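Local structure of PHB depolymerase (Penicillium funiculosum, 2D81) at residues V225-C230 against L259-I264. The protein hydrolyses polyhydroxybutyrate, a bacterial storage polyester, as a fungal depolymerase of the alpha/beta-hydrolase fold with a circularly permuted chain. Residues are numbered along the deposited sequence; the frame is centred on the assembly and turned at random.
With RB3 ((1R)-3-{[(1R)-3-methoxy-1-methyl-3-oxopropyl]oxy}-1-methyl-3-oxopropyl (3R)-3-hydroxybutanoate), chain C.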
loop_
_atom_site.group_PDB
_atom_site.type_symbol
_atom_site.label_atom_id
_atom_site.label_comp_id
_atom_site.label_asym_id
_atom_site.label_seq_id
_atom_site.Cartn_x
_atom_site.Cartn_y
_atom_site.Cartn_z
ATOM N N VAL A 225 2.394 6.928 -0.423
ATOM C CA VAL A 225 1.720 6.339 0.723
ATOM C C VAL A 225 2.143 4.877 0.828
ATOM O O VAL A 225 1.980 4.111 -0.120
ATOM C CB VAL A 225 0.185 6.414 0.551
ATOM C CG1 VAL A 225 -0.516 5.841 1.779
ATOM C CG2 VAL A 225 -0.237 7.859 0.322
ATOM N N ALA A 226 2.700 4.501 1.975
ATOM C CA ALA A 226 3.157 3.129 2.187
ATOM C C ALA A 226 2.317 2.438 3.260
ATOM O O ALA A 226 2.213 2.923 4.388
ATOM C CB ALA A 226 4.631 3.126 2.591
ATOM N N LEU A 227 1.724 1.302 2.904
ATOM C CA LEU A 227 0.776 0.620 3.781
ATOM C C LEU A 227 1.320 -0.681 4.372
ATOM O O LEU A 227 1.623 -1.626 3.645
ATOM C CB LEU A 227 -0.518 0.328 3.014
ATOM C CG LEU A 227 -1.259 1.545 2.453
ATOM C CD1 LEU A 227 -2.400 1.073 1.564
ATOM C CD2 LEU A 227 -1.782 2.412 3.589
ATOM N N HIS A 228 1.424 -0.725 5.698
ATOM C CA HIS A 228 1.835 -1.935 6.403
ATOM C C HIS A 228 0.819 -3.061 6.196
ATOM O O HIS A 228 -0.318 -2.819 5.775
ATOM C CB HIS A 228 1.989 -1.633 7.903
ATOM C CG HIS A 228 0.695 -1.341 8.601
ATOM N ND1 HIS A 228 -0.204 -2.328 8.945
ATOM C CD2 HIS A 228 0.145 -0.173 9.011
ATOM C CE1 HIS A 228 -1.251 -1.782 9.537
ATOM N NE2 HIS A 228 -1.066 -0.475 9.589
ATOM N N GLY A 229 1.233 -4.293 6.485
ATOM C CA GLY A 229 0.331 -5.428 6.369
ATOM C C GLY A 229 -0.267 -5.803 7.711
ATOM O O GLY A 229 -0.134 -5.058 8.679
ATOM N N CYS A 230 -0.935 -6.951 7.785
ATOM C CA CYS A 230 -1.471 -7.404 9.064
ATOM C C CYS A 230 -0.307 -7.620 10.033
ATOM O O CYS A 230 0.793 -7.991 9.615
ATOM C CB CYS A 230 -2.216 -8.725 8.921
ATOM S SG CYS A 230 -3.520 -8.916 7.659
ATOM N N LEU A 259 3.935 8.854 3.490
ATOM C CA LEU A 259 2.847 8.818 4.464
ATOM C C LEU A 259 2.600 7.383 4.909
ATOM O O LEU A 259 2.468 6.484 4.076
ATOM C CB LEU A 259 1.566 9.392 3.850
ATOM C CG LEU A 259 0.267 9.250 4.651
ATOM C CD1 LEU A 259 0.363 10.044 5.954
ATOM C CD2 LEU A 259 -0.904 9.750 3.811
ATOM N N TYR A 260 2.554 7.175 6.223
ATOM C CA TYR A 260 2.334 5.843 6.787
ATOM C C TYR A 260 1.056 5.774 7.623
ATOM O O TYR A 260 1.101 5.946 8.842
ATOM C CB TYR A 260 3.502 5.420 7.695
ATOM C CG TYR A 260 4.851 5.283 7.028
ATOM C CD1 TYR A 260 5.756 6.349 7.005
ATOM C CD2 TYR A 260 5.240 4.077 6.449
ATOM C CE1 TYR A 260 7.021 6.208 6.423
ATOM C CE2 TYR A 260 6.498 3.927 5.864
ATOM C CZ TYR A 260 7.381 4.994 5.855
ATOM O OH TYR A 260 8.622 4.845 5.277
ATOM N N PRO A 261 -0.098 5.527 6.986
ATOM C CA PRO A 261 -1.348 5.442 7.754
ATOM C C PRO A 261 -1.272 4.193 8.637
ATOM O O PRO A 261 -0.548 3.254 8.314
ATOM C CB PRO A 261 -2.419 5.307 6.668
ATOM C CG PRO A 261 -1.769 5.948 5.452
ATOM C CD PRO A 261 -0.360 5.438 5.539
ATOM N N GLN A 262 -2.014 4.172 9.740
ATOM C CA GLN A 262 -1.930 3.042 10.665
ATOM C C GLN A 262 -3.279 2.388 10.924
ATOM O O GLN A 262 -4.243 3.060 11.283
ATOM C CB GLN A 262 -1.336 3.488 12.005
ATOM C CG GLN A 262 0.065 4.099 11.927
ATOM C CD GLN A 262 1.099 3.136 11.379
ATOM O OE1 GLN A 262 1.155 1.973 11.773
ATOM N NE2 GLN A 262 1.937 3.624 10.474
ATOM N N ALA A 263 -3.341 1.073 10.746
ATOM C CA ALA A 263 -4.510 0.312 11.177
ATOM C C ALA A 263 -4.354 -0.019 12.660
ATOM O O ALA A 263 -3.382 0.389 13.295
ATOM C CB ALA A 263 -4.641 -0.972 10.354
ATOM N N ILE A 264 -5.310 -0.763 13.207
ATOM C CA ILE A 264 -5.291 -1.120 14.621
ATOM C C ILE A 264 -6.046 -2.434 14.822
ATOM O O ILE A 264 -7.021 -2.709 14.129
ATOM C CB ILE A 264 -5.969 -0.007 15.477
ATOM C CG1 ILE A 264 -5.863 -0.328 16.971
ATOM C CG2 ILE A 264 -7.430 0.129 15.089
ATOM C CD1 ILE A 264 -4.483 -0.142 17.546
HETATM O O1M RB3 C . -1.428 -13.583 6.397
HETATM C C1A RB3 C . -1.634 -12.366 6.190
HETATM O O1A RB3 C . -1.666 -11.470 7.062
HETATM C C2A RB3 C . -1.865 -11.939 4.739
HETATM C C3A RB3 C . -3.206 -11.219 4.578
HETATM C C4A RB3 C . -3.382 -10.842 3.105
HETATM O O3A RB3 C . -4.267 -12.101 4.977
HETATM C C1B RB3 C . -5.269 -11.450 5.629
HETATM O O1B RB3 C . -5.446 -10.244 5.465
HETATM C C2B RB3 C . -6.165 -12.257 6.571
HETATM C C3B RB3 C . -7.462 -11.532 6.945
HETATM C C4B RB3 C . -8.346 -11.301 5.717
HETATM O O3B RB3 C . -8.193 -12.339 7.882
HETATM C C1C RB3 C . -7.793 -12.133 9.167
HETATM O O1C RB3 C . -6.613 -11.894 9.420
HETATM C C2C RB3 C . -8.829 -12.219 10.290
HETATM C C3C RB3 C . -8.465 -13.319 11.290
HETATM C C4C RB3 C . -9.523 -13.415 12.391
HETATM O O3C RB3 C . -8.345 -14.568 10.604
HETATM O O HOH W 1 1.502 2.024 6.879
#
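Ala226 N donates to Leu259 O (2.9 Å) where strands 221-227 and 256-260 run parallel in the central sheet of the alpha/beta-hydrolase fold, and the pair illustrates how diverging strand ends can stay joined. Past this bond the chains spread, and a water bridges them: it donates to Ala226 O and Pro261 O and accepts from His228 N. Farther on, a side chain takes over from the backbone. His228 CG sits between its own N and carbonyl carbon (chi1 68°), which swings the imidazole across to receive Ala263 N at NE2, 3.0 Å away, nearly straight (175°) and in the ring plane. ND1 donates to Gly229 O at 2.7 Å, so both ring nitrogens are used and the ring's rotation is fixed. A phenylalanine here would probably leave Ala263 N without its acceptor and Gly229 O without its donor. Two residues on, Cys230 is disulfide-bonded to Cys284 and lines the substrate pocket. Apolar packing completes the join. On the face covered by helix 301-314, Val225 CG1 and Leu227 CD2 meet the Pro261 ring, while Val225 CG2 lies beside Leu259 CD2. On the other face, Ala226 CB touches Tyr260 CE2 at 3.9 Å, and Tyr260 OH reaches on to Asn248 OD1.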